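VP2 (Human bocavirus 3, PDB 5US7) probably self-assembles as 60 copies of size-variant capsid proteins into the T=1 icosahedral shell of the virus, about 26 nm across. Local coordinates at residues N249-I254 and N534-L539; M377-T382 and D406-T411; T292-G297 and N402-R407. One frame throughout, in Å; residues are numbered along the deposited sequence.

Contact 1 (N249-I254 and N534-L539); sequences NERAFI and NINKVL
Arg251 and Asn536 run alongside each other in the same direction. The arginine chain is extended from CG to NE, with CG anti to the backbone N (chi1 177°), and this brings the guanidinium up beside the amide. Arg251 NH1 donates to Asn536 OD1 at 3.2 Å. The oxygen sits at the edge of the guanidinium, in its plane, but the donor is tilted 21° from the carbonyl plane of the amide. The two flat groups are turned 48° apart.

Beside this pair, Lys537 N gives a weak hydrogen bond to Arg251 O. The Lys537 side chain crosses Glu250 at about a right angle, with Lys537 CD 3.6 Å from Glu250 CB. Their charged ends do not touch, as Glu250 OE1 and Lys537 NZ are 4.6 Å apart. Lys537 NZ makes a weak hydrogen bond to Arg422 O of a second subunit.

Phe253 and Val538 also run side by side. Val538 CG1 meets the ring at its edge, 3.8 Å from Phe253 CE2. Leu539 CD2 packs 4.0 Å from Ala252 CB. At the far end Asn249 OD1 lies 3.6 Å from Asn534 OD1 without bonding. It accepts from Lys532 N, and Asn249 ND2 donates to Tyr119 O, so this amide is satisfied elsewhere.

Segment 249-254 follows strand 236-248, an edge of the jelly-roll core, at the start of the GH loop. One side-chain bond, a weak backbone bond and apolar touches by Val538 and Leu539 hold the C-terminal tail there. Its carboxylate forms a salt bridge with Lys419 of the second subunit, so the tail also joins two subunits.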
loop_
_atom_site.group_PDB
_atom_site.type_symbol
_atom_site.label_atom_id
_atom_site.label_comp_id
_atom_site.label_asym_id
_atom_site.label_seq_id
_atom_site.Cartn_x
_atom_site.Cartn_y
_atom_site.Cartn_z
ATOM N N ASN A 249 80.215 -21.772 -54.619
ATOM C CA ASN A 249 80.506 -22.877 -55.516
ATOM C C ASN A 249 79.695 -22.613 -56.772
ATOM O O ASN A 249 78.507 -22.929 -56.835
ATOM C CB ASN A 249 80.127 -24.197 -54.856
ATOM C CG ASN A 249 80.535 -25.396 -55.657
ATOM O OD1 ASN A 249 81.530 -25.371 -56.371
ATOM N ND2 ASN A 249 79.764 -26.462 -55.544
ATOM N N GLU A 250 80.359 -22.076 -57.788
ATOM C CA GLU A 250 79.786 -21.855 -59.104
ATOM C C GLU A 250 80.944 -21.770 -60.073
ATOM O O GLU A 250 82.076 -21.472 -59.692
ATOM C CB GLU A 250 78.950 -20.575 -59.219
ATOM C CG GLU A 250 77.693 -20.463 -58.378
ATOM C CD GLU A 250 77.954 -19.765 -57.059
ATOM O OE1 GLU A 250 79.122 -19.411 -56.812
ATOM O OE2 GLU A 250 77.004 -19.557 -56.277
ATOM N N ARG A 251 80.643 -22.010 -61.334
ATOM C CA ARG A 251 81.623 -21.930 -62.396
ATOM C C ARG A 251 81.178 -20.875 -63.393
ATOM O O ARG A 251 79.986 -20.734 -63.670
ATOM C CB ARG A 251 81.783 -23.276 -63.082
ATOM C CG ARG A 251 82.723 -23.257 -64.236
ATOM C CD ARG A 251 82.816 -24.608 -64.873
ATOM N NE ARG A 251 83.662 -24.561 -66.054
ATOM C CZ ARG A 251 83.219 -24.249 -67.263
ATOM N NH1 ARG A 251 81.939 -23.969 -67.442
ATOM N NH2 ARG A 251 84.052 -24.224 -68.290
ATOM N N ALA A 252 82.134 -20.121 -63.912
ATOM C CA ALA A 252 81.877 -19.179 -64.987
ATOM C C ALA A 252 82.343 -19.808 -66.289
ATOM O O ALA A 252 83.514 -20.170 -66.422
ATOM C CB ALA A 252 82.591 -17.857 -64.736
ATOM N N PHE A 253 81.425 -19.955 -67.239
ATOM C CA PHE A 253 81.776 -20.556 -68.516
ATOM C C PHE A 253 82.416 -19.568 -69.474
ATOM O O PHE A 253 83.035 -19.991 -70.453
ATOM C CB PHE A 253 80.540 -21.189 -69.149
ATOM C CG PHE A 253 79.380 -20.258 -69.280
ATOM C CD1 PHE A 253 79.210 -19.492 -70.413
ATOM C CD2 PHE A 253 78.451 -20.156 -68.268
ATOM C CE1 PHE A 253 78.144 -18.644 -70.530
ATOM C CE2 PHE A 253 77.383 -19.307 -68.384
ATOM C CZ PHE A 253 77.230 -18.550 -69.515
ATOM N N ILE A 254 82.294 -18.269 -69.213
ATOM C CA ILE A 254 82.970 -17.252 -70.018
ATOM C C ILE A 254 83.573 -16.214 -69.100
ATOM O O ILE A 254 83.124 -16.018 -67.962
ATOM C CB ILE A 254 82.007 -16.566 -71.005
ATOM C CG1 ILE A 254 80.825 -15.964 -70.250
ATOM C CG2 ILE A 254 81.560 -17.525 -72.076
ATOM C CD1 ILE A 254 79.937 -15.119 -71.102
ATOM N N ASN A 534 82.373 -27.185 -60.818
ATOM C CA ASN A 534 81.125 -27.686 -61.368
ATOM C C ASN A 534 79.985 -26.720 -61.084
ATOM O O ASN A 534 80.209 -25.616 -60.580
ATOM C CB ASN A 534 80.835 -29.086 -60.826
ATOM C CG ASN A 534 80.786 -29.131 -59.324
ATOM O OD1 ASN A 534 81.203 -28.193 -58.652
ATOM N ND2 ASN A 534 80.299 -30.235 -58.784
ATOM N N ILE A 535 78.766 -27.143 -61.399
ATOM C CA ILE A 535 77.612 -26.270 -61.584
ATOM C C ILE A 535 77.995 -25.268 -62.670
ATOM O O ILE A 535 78.747 -25.617 -63.583
ATOM C CB ILE A 535 77.187 -25.611 -60.255
ATOM C CG1 ILE A 535 76.971 -26.693 -59.206
ATOM C CG2 ILE A 535 75.838 -24.939 -60.361
ATOM C CD1 ILE A 535 76.666 -26.166 -57.840
ATOM N N ASN A 536 77.534 -24.025 -62.562
ATOM C CA ASN A 536 77.682 -22.953 -63.543
ATOM C C ASN A 536 76.914 -21.746 -63.043
ATOM O O ASN A 536 76.011 -21.861 -62.210
ATOM C CB ASN A 536 77.168 -23.311 -64.946
ATOM C CG ASN A 536 78.202 -24.003 -65.800
ATOM O OD1 ASN A 536 79.401 -23.867 -65.571
ATOM N ND2 ASN A 536 77.748 -24.732 -66.806
ATOM N N LYS A 537 77.262 -20.588 -63.591
ATOM C CA LYS A 537 76.521 -19.364 -63.353
ATOM C C LYS A 537 76.656 -18.494 -64.586
ATOM O O LYS A 537 77.702 -18.487 -65.237
ATOM C CB LYS A 537 77.027 -18.616 -62.119
ATOM C CG LYS A 537 78.465 -18.152 -62.224
ATOM C CD LYS A 537 78.918 -17.439 -60.969
ATOM C CE LYS A 537 80.384 -17.062 -61.066
ATOM N NZ LYS A 537 80.888 -16.408 -59.830
ATOM N N VAL A 538 75.594 -17.775 -64.914
ATOM C CA VAL A 538 75.652 -16.753 -65.947
ATOM C C VAL A 538 76.138 -15.464 -65.304
ATOM O O VAL A 538 75.545 -14.975 -64.337
ATOM C CB VAL A 538 74.292 -16.571 -66.632
ATOM C CG1 VAL A 538 74.004 -17.757 -67.503
ATOM C CG2 VAL A 538 73.201 -16.463 -65.602
ATOM N N LEU A 539 77.237 -14.929 -65.818
ATOM C CA LEU A 539 77.787 -13.693 -65.286
ATOM C C LEU A 539 76.864 -12.522 -65.594
ATOM O O LEU A 539 76.210 -12.499 -66.637
ATOM C CB LEU A 539 79.172 -13.425 -65.860
ATOM C CG LEU A 539 80.242 -14.461 -65.541
ATOM C CD1 LEU A 539 81.549 -14.044 -66.172
ATOM C CD2 LEU A 539 80.390 -14.637 -64.046
ATOM O OXT LEU A 539 76.750 -11.575 -64.818
#

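Contact 2 (M377-T382 and D406-T411); sequences MLRDQT and DRYPVT
Arg379 carries most of this contact, reaching across to Asp406, Tyr408 and Pro409. Its chain bends at chi2 (-76°) and again at chi3, which folds the guanidinium back along the 406-411 backbone.

One face of the guanidinium rests over Tyr408 CA and Pro409 CD, with Arg379 NE 3.6 Å from Pro409 CD. The Tyr408 ring is met at its edge, where Arg379 NH2 lies 3.2 Å from Tyr408 CD1. The guanidinium and ring planes stand 84° apart, so the two do not stack.

Both segments belong to the long GH loop, between strands 236-248 and 445-449 of the parvovirus jelly roll. Here the loop folds against itself. Strand 381-382 also pairs antiparallel with a strand of a second subunit, so the sheet continues across the interface.

The charged groups do not meet head on. The Asp406 carboxylate lies on the aliphatic part of Arg379, and Leu378 CB lies against the same carboxylate. Arg379 NE stays 4.8 Å from Asp406 OD1. Opposite charges at this distance may still attract. Arg379 N is 3.1 Å from Asp406 OD1, at an angle too poor for a hydrogen bond. Asp406 O lies at the guanidinium edge, near its plane. The Tyr408 hydroxyl is hydrogen-bonded with Ser371.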
loop_
_atom_site.group_PDB
_atom_site.type_symbol
_atom_site.label_atom_id
_atom_site.label_comp_id
_atom_site.label_asym_id
_atom_site.label_seq_id
_atom_site.Cartn_x
_atom_site.Cartn_y
_atom_site.Cartn_z
ATOM N N MET A 377 86.256 -19.676 -65.641
ATOM C CA MET A 377 86.835 -18.581 -66.408
ATOM C C MET A 377 87.223 -17.413 -65.520
ATOM O O MET A 377 88.141 -16.661 -65.858
ATOM C CB MET A 377 85.875 -18.143 -67.503
ATOM C CG MET A 377 85.680 -19.200 -68.565
ATOM S SD MET A 377 87.197 -19.599 -69.441
ATOM C CE MET A 377 87.632 -21.170 -68.705
ATOM N N LEU A 378 86.554 -17.246 -64.391
ATOM C CA LEU A 378 87.200 -16.538 -63.306
ATOM C C LEU A 378 88.357 -17.390 -62.792
ATOM O O LEU A 378 88.460 -18.582 -63.082
ATOM C CB LEU A 378 86.216 -16.209 -62.189
ATOM C CG LEU A 378 85.364 -14.947 -62.331
ATOM C CD1 LEU A 378 86.252 -13.799 -62.724
ATOM C CD2 LEU A 378 84.295 -15.105 -63.364
ATOM N N ARG A 379 89.232 -16.758 -62.025
ATOM C CA ARG A 379 90.610 -17.180 -61.800
ATOM C C ARG A 379 91.369 -17.262 -63.115
ATOM O O ARG A 379 90.903 -16.755 -64.136
ATOM C CB ARG A 379 90.671 -18.573 -61.156
ATOM C CG ARG A 379 89.914 -18.767 -59.869
ATOM C CD ARG A 379 90.624 -18.155 -58.701
ATOM N NE ARG A 379 91.864 -18.854 -58.421
ATOM C CZ ARG A 379 92.743 -18.452 -57.517
ATOM N NH1 ARG A 379 92.505 -17.358 -56.815
ATOM N NH2 ARG A 379 93.852 -19.142 -57.316
ATOM N N ASP A 380 92.468 -18.012 -63.115
ATOM C CA ASP A 380 93.278 -18.312 -64.291
ATOM C C ASP A 380 93.426 -17.123 -65.244
ATOM O O ASP A 380 93.413 -17.300 -66.463
ATOM C CB ASP A 380 92.692 -19.515 -65.022
ATOM C CG ASP A 380 93.637 -20.074 -66.059
ATOM O OD1 ASP A 380 94.667 -20.659 -65.667
ATOM O OD2 ASP A 380 93.365 -19.901 -67.262
ATOM N N GLN A 381 93.575 -15.912 -64.719
ATOM C CA GLN A 381 93.468 -14.719 -65.546
ATOM C C GLN A 381 94.831 -14.296 -66.089
ATOM O O GLN A 381 95.853 -14.924 -65.824
ATOM C CB GLN A 381 92.812 -13.600 -64.747
ATOM C CG GLN A 381 91.358 -13.844 -64.455
ATOM C CD GLN A 381 90.778 -12.843 -63.497
ATOM O OE1 GLN A 381 91.493 -12.257 -62.693
ATOM N NE2 GLN A 381 89.474 -12.640 -63.570
ATOM N N THR A 382 94.845 -13.239 -66.897
ATOM C CA THR A 382 96.090 -12.716 -67.447
ATOM C C THR A 382 95.857 -11.287 -67.923
ATOM O O THR A 382 94.716 -10.847 -68.065
ATOM C CB THR A 382 96.615 -13.606 -68.571
ATOM O OG1 THR A 382 97.966 -13.243 -68.856
ATOM C CG2 THR A 382 95.786 -13.425 -69.817
ATOM N N ASP A 406 87.306 -14.345 -58.612
ATOM C CA ASP A 406 86.682 -15.127 -57.564
ATOM C C ASP A 406 87.765 -15.763 -56.714
ATOM O O ASP A 406 88.904 -15.940 -57.149
ATOM C CB ASP A 406 85.743 -16.187 -58.126
ATOM C CG ASP A 406 86.442 -17.136 -59.040
ATOM O OD1 ASP A 406 87.618 -16.875 -59.355
ATOM O OD2 ASP A 406 85.822 -18.136 -59.456
ATOM N N ARG A 407 87.392 -16.101 -55.488
ATOM C CA ARG A 407 88.365 -16.555 -54.517
ATOM C C ARG A 407 88.916 -17.915 -54.917
ATOM O O ARG A 407 88.343 -18.626 -55.742
ATOM C CB ARG A 407 87.735 -16.612 -53.135
ATOM C CG ARG A 407 87.096 -15.310 -52.742
ATOM C CD ARG A 407 86.582 -15.360 -51.334
ATOM N NE ARG A 407 87.690 -15.391 -50.395
ATOM C CZ ARG A 407 88.010 -16.434 -49.645
ATOM N NH1 ARG A 407 87.296 -17.547 -49.709
ATOM N NH2 ARG A 407 89.040 -16.358 -48.826
ATOM N N TYR A 408 90.059 -18.253 -54.340
ATOM C CA TYR A 408 90.721 -19.511 -54.641
ATOM C C TYR A 408 89.745 -20.672 -54.484
ATOM O O TYR A 408 89.047 -20.749 -53.464
ATOM C CB TYR A 408 91.913 -19.704 -53.710
ATOM C CG TYR A 408 92.621 -21.010 -53.901
ATOM C CD1 TYR A 408 93.512 -21.183 -54.938
ATOM C CD2 TYR A 408 92.398 -22.071 -53.046
ATOM C CE1 TYR A 408 94.162 -22.368 -55.118
ATOM C CE2 TYR A 408 93.043 -23.263 -53.220
ATOM C CZ TYR A 408 93.925 -23.407 -54.261
ATOM O OH TYR A 408 94.580 -24.601 -54.443
ATOM N N PRO A 409 89.649 -21.575 -55.459
ATOM C CA PRO A 409 88.713 -22.695 -55.325
ATOM C C PRO A 409 89.103 -23.579 -54.157
ATOM O O PRO A 409 90.208 -24.115 -54.101
ATOM C CB PRO A 409 88.855 -23.426 -56.660
ATOM C CG PRO A 409 90.218 -23.099 -57.108
ATOM C CD PRO A 409 90.458 -21.689 -56.681
ATOM N N VAL A 410 88.159 -23.783 -53.250
ATOM C CA VAL A 410 88.439 -24.471 -52.003
ATOM C C VAL A 410 88.522 -25.949 -52.338
ATOM O O VAL A 410 88.228 -26.350 -53.464
ATOM C CB VAL A 410 87.347 -24.136 -50.966
ATOM C CG1 VAL A 410 87.551 -24.825 -49.664
ATOM C CG2 VAL A 410 87.319 -22.657 -50.725
ATOM N N THR A 411 88.920 -26.771 -51.379
ATOM C CA THR A 411 88.884 -28.210 -51.534
ATOM C C THR A 411 88.589 -28.792 -50.162
ATOM O O THR A 411 88.478 -28.067 -49.173
ATOM C CB THR A 411 90.192 -28.734 -52.130
ATOM O OG1 THR A 411 90.031 -30.095 -52.522
ATOM C CG2 THR A 411 91.302 -28.663 -51.124
#

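Contact 3 (T292-G297 and N402-R407); sequences TSWMTG and NQIWDR
Met295 and Gln403 face each other in a single parallel bridge. Met295 N donates to Asn402 O at 2.8 Å. The return bond, from Ile404 N to Met295 O, is longer at 3.3 Å and weak. Between them they use both the donor and the acceptor of the Met295 backbone.

The side-chain amides are held mainly from elsewhere. Asn402 ND2 donates to Asp430 O of a second subunit, while Asn402 OD1 lies 3.6 Å from Trp294 CZ3. The Trp294 ring and the Asn402 amide are turned 74° apart. Asn402 O is a second polar atom near this ring, at its edge. The Gln403 chain is extended beyond CG (chi2 -178°), which carries its amide by Thr296 O to reach Trp398 O. Gln403 NE2 donates to Trp398 O, and its OE1 takes a weak bond from Phe400 N. Gln403 NE2 is also 2.9 Å from Thr296 O, but the angle is poor. Gln403 N donates to Thr427 OG1 of the second subunit.

Apolar contact fills in beside these bonds. Ile404 CD1 packs 3.3 Å from Trp294 CE3. The Trp405 ring lies near Gly297, with Gly297 CA 3.8 Å from Trp405 CE3. Trp405 NE1 is satisfied by Asp430 OD2 of its own chain.

On one flank, strand 381-382 bonds to both segments: Gln381 links Gly297 N with Ile404 O, and Thr382 O bonds Thr296 OG1. Strand 404-405 meanwhile forms an antiparallel ladder with a strand of the second subunit.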
loop_
_atom_site.group_PDB
_atom_site.type_symbol
_atom_site.label_atom_id
_atom_site.label_comp_id
_atom_site.label_asym_id
_atom_site.label_seq_id
_atom_site.Cartn_x
_atom_site.Cartn_y
_atom_site.Cartn_z
ATOM N N THR A 292 85.937 -4.518 -73.146
ATOM C CA THR A 292 85.328 -4.852 -71.873
ATOM C C THR A 292 85.683 -3.795 -70.840
ATOM O O THR A 292 86.760 -3.197 -70.874
ATOM C CB THR A 292 85.766 -6.234 -71.392
ATOM O OG1 THR A 292 85.022 -6.589 -70.221
ATOM C CG2 THR A 292 87.239 -6.251 -71.071
ATOM N N SER A 293 84.746 -3.542 -69.942
ATOM C CA SER A 293 84.974 -2.598 -68.865
ATOM C C SER A 293 85.573 -3.253 -67.636
ATOM O O SER A 293 85.749 -2.578 -66.621
ATOM C CB SER A 293 83.665 -1.899 -68.493
ATOM O OG SER A 293 83.200 -1.085 -69.555
ATOM N N TRP A 294 85.901 -4.540 -67.702
ATOM C CA TRP A 294 86.246 -5.313 -66.523
ATOM C C TRP A 294 87.662 -5.851 -66.646
ATOM O O TRP A 294 88.069 -6.318 -67.711
ATOM C CB TRP A 294 85.253 -6.444 -66.329
ATOM C CG TRP A 294 83.857 -5.939 -66.314
ATOM C CD1 TRP A 294 82.921 -6.107 -67.279
ATOM C CD2 TRP A 294 83.272 -5.084 -65.336
ATOM N NE1 TRP A 294 81.766 -5.463 -66.936
ATOM C CE2 TRP A 294 81.960 -4.819 -65.746
ATOM C CE3 TRP A 294 83.726 -4.532 -64.142
ATOM C CZ2 TRP A 294 81.095 -4.031 -65.003
ATOM C CZ3 TRP A 294 82.866 -3.761 -63.405
ATOM C CH2 TRP A 294 81.568 -3.511 -63.838
ATOM N N MET A 295 88.398 -5.794 -65.545
ATOM C CA MET A 295 89.838 -5.974 -65.536
ATOM C C MET A 295 90.222 -7.270 -64.838
ATOM O O MET A 295 89.503 -7.766 -63.969
ATOM C CB MET A 295 90.512 -4.780 -64.849
ATOM C CG MET A 295 92.014 -4.872 -64.736
ATOM S SD MET A 295 92.851 -4.910 -66.318
ATOM C CE MET A 295 92.726 -3.199 -66.787
ATOM N N THR A 296 91.353 -7.829 -65.263
ATOM C CA THR A 296 91.954 -8.968 -64.589
ATOM C C THR A 296 92.149 -8.678 -63.110
ATOM O O THR A 296 92.603 -7.599 -62.730
ATOM C CB THR A 296 93.302 -9.291 -65.233
ATOM O OG1 THR A 296 93.098 -9.745 -66.574
ATOM C CG2 THR A 296 94.047 -10.338 -64.447
ATOM N N GLY A 297 91.821 -9.658 -62.276
ATOM C CA GLY A 297 92.011 -9.540 -60.852
ATOM C C GLY A 297 93.464 -9.303 -60.513
ATOM O O GLY A 297 94.349 -9.438 -61.355
ATOM N N ASN A 402 87.253 -1.819 -61.283
ATOM C CA ASN A 402 86.553 -2.759 -62.143
ATOM C C ASN A 402 87.270 -4.085 -62.255
ATOM O O ASN A 402 87.109 -4.791 -63.248
ATOM C CB ASN A 402 86.359 -2.176 -63.536
ATOM C CG ASN A 402 85.520 -0.953 -63.520
ATOM O OD1 ASN A 402 84.675 -0.785 -62.650
ATOM N ND2 ASN A 402 85.778 -0.054 -64.451
ATOM N N GLN A 403 88.087 -4.442 -61.277
ATOM C CA GLN A 403 88.648 -5.777 -61.266
ATOM C C GLN A 403 87.637 -6.743 -60.686
ATOM O O GLN A 403 86.951 -6.438 -59.710
ATOM C CB GLN A 403 89.947 -5.829 -60.480
ATOM C CG GLN A 403 91.102 -5.231 -61.211
ATOM C CD GLN A 403 92.364 -5.353 -60.428
ATOM O OE1 GLN A 403 92.329 -5.447 -59.211
ATOM N NE2 GLN A 403 93.494 -5.375 -61.116
ATOM N N ILE A 404 87.519 -7.900 -61.323
ATOM C CA ILE A 404 86.539 -8.901 -60.941
ATOM C C ILE A 404 87.200 -10.265 -61.013
ATOM O O ILE A 404 87.709 -10.656 -62.066
ATOM C CB ILE A 404 85.293 -8.836 -61.837
ATOM C CG1 ILE A 404 84.480 -7.592 -61.467
ATOM C CG2 ILE A 404 84.509 -10.121 -61.770
ATOM C CD1 ILE A 404 83.360 -7.286 -62.356
ATOM N N TRP A 405 87.203 -10.977 -59.895
ATOM C CA TRP A 405 87.783 -12.303 -59.808
ATOM C C TRP A 405 86.953 -13.086 -58.810
ATOM O O TRP A 405 86.008 -12.563 -58.220
ATOM C CB TRP A 405 89.257 -12.235 -59.398
ATOM C CG TRP A 405 89.511 -11.741 -57.996
ATOM C CD1 TRP A 405 89.779 -12.500 -56.901
ATOM C CD2 TRP A 405 89.497 -10.385 -57.545
ATOM N NE1 TRP A 405 89.949 -11.704 -55.802
ATOM C CE2 TRP A 405 89.778 -10.399 -56.172
ATOM C CE3 TRP A 405 89.280 -9.161 -58.171
ATOM C CZ2 TRP A 405 89.846 -9.239 -55.417
ATOM C CZ3 TRP A 405 89.346 -8.016 -57.422
ATOM C CH2 TRP A 405 89.626 -8.059 -56.060
ATOM N N ASP A 406 87.306 -14.345 -58.612
ATOM C CA ASP A 406 86.682 -15.127 -57.564
ATOM C C ASP A 406 87.765 -15.763 -56.714
ATOM O O ASP A 406 88.904 -15.940 -57.149
ATOM C CB ASP A 406 85.743 -16.187 -58.126
ATOM C CG ASP A 406 86.442 -17.136 -59.040
ATOM O OD1 ASP A 406 87.618 -16.875 -59.355
ATOM O OD2 ASP A 406 85.822 -18.136 -59.456
ATOM N N ARG A 407 87.392 -16.101 -55.488
ATOM C CA ARG A 407 88.365 -16.555 -54.517
ATOM C C ARG A 407 88.916 -17.915 -54.917
ATOM O O ARG A 407 88.343 -18.626 -55.742
ATOM C CB ARG A 407 87.735 -16.612 -53.135
ATOM C CG ARG A 407 87.096 -15.310 -52.742
ATOM C CD ARG A 407 86.582 -15.360 -51.334
ATOM N NE ARG A 407 87.690 -15.391 -50.395
ATOM C CZ ARG A 407 88.010 -16.434 -49.645
ATOM N NH1 ARG A 407 87.296 -17.547 -49.709
ATOM N NH2 ARG A 407 89.040 -16.358 -48.826
#

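In the fold
All three contacts are buried, lie to the same side of the chain's centre, and touch the second subunit. The centre of contact 2 is about 17 Å from the chain centre, those of contacts 1 and 3 about 25 Å. Contact 1 ties the C-terminal tail to the start of the GH loop; contacts 2 and 3 stay within that loop. Contacts 2 and 3 share Asp406 and Arg407, and meet through Gln381 and Thr382. Contact 1 touches contact 2, by a probable hydrogen bond from Met377 N to Ala252 O, but not contact 3. The chemistry differs: contact 1 adds a side-chain bond to its backbone one, contact 2 relies on packing round an arginine, and contact 3 on backbone pairing.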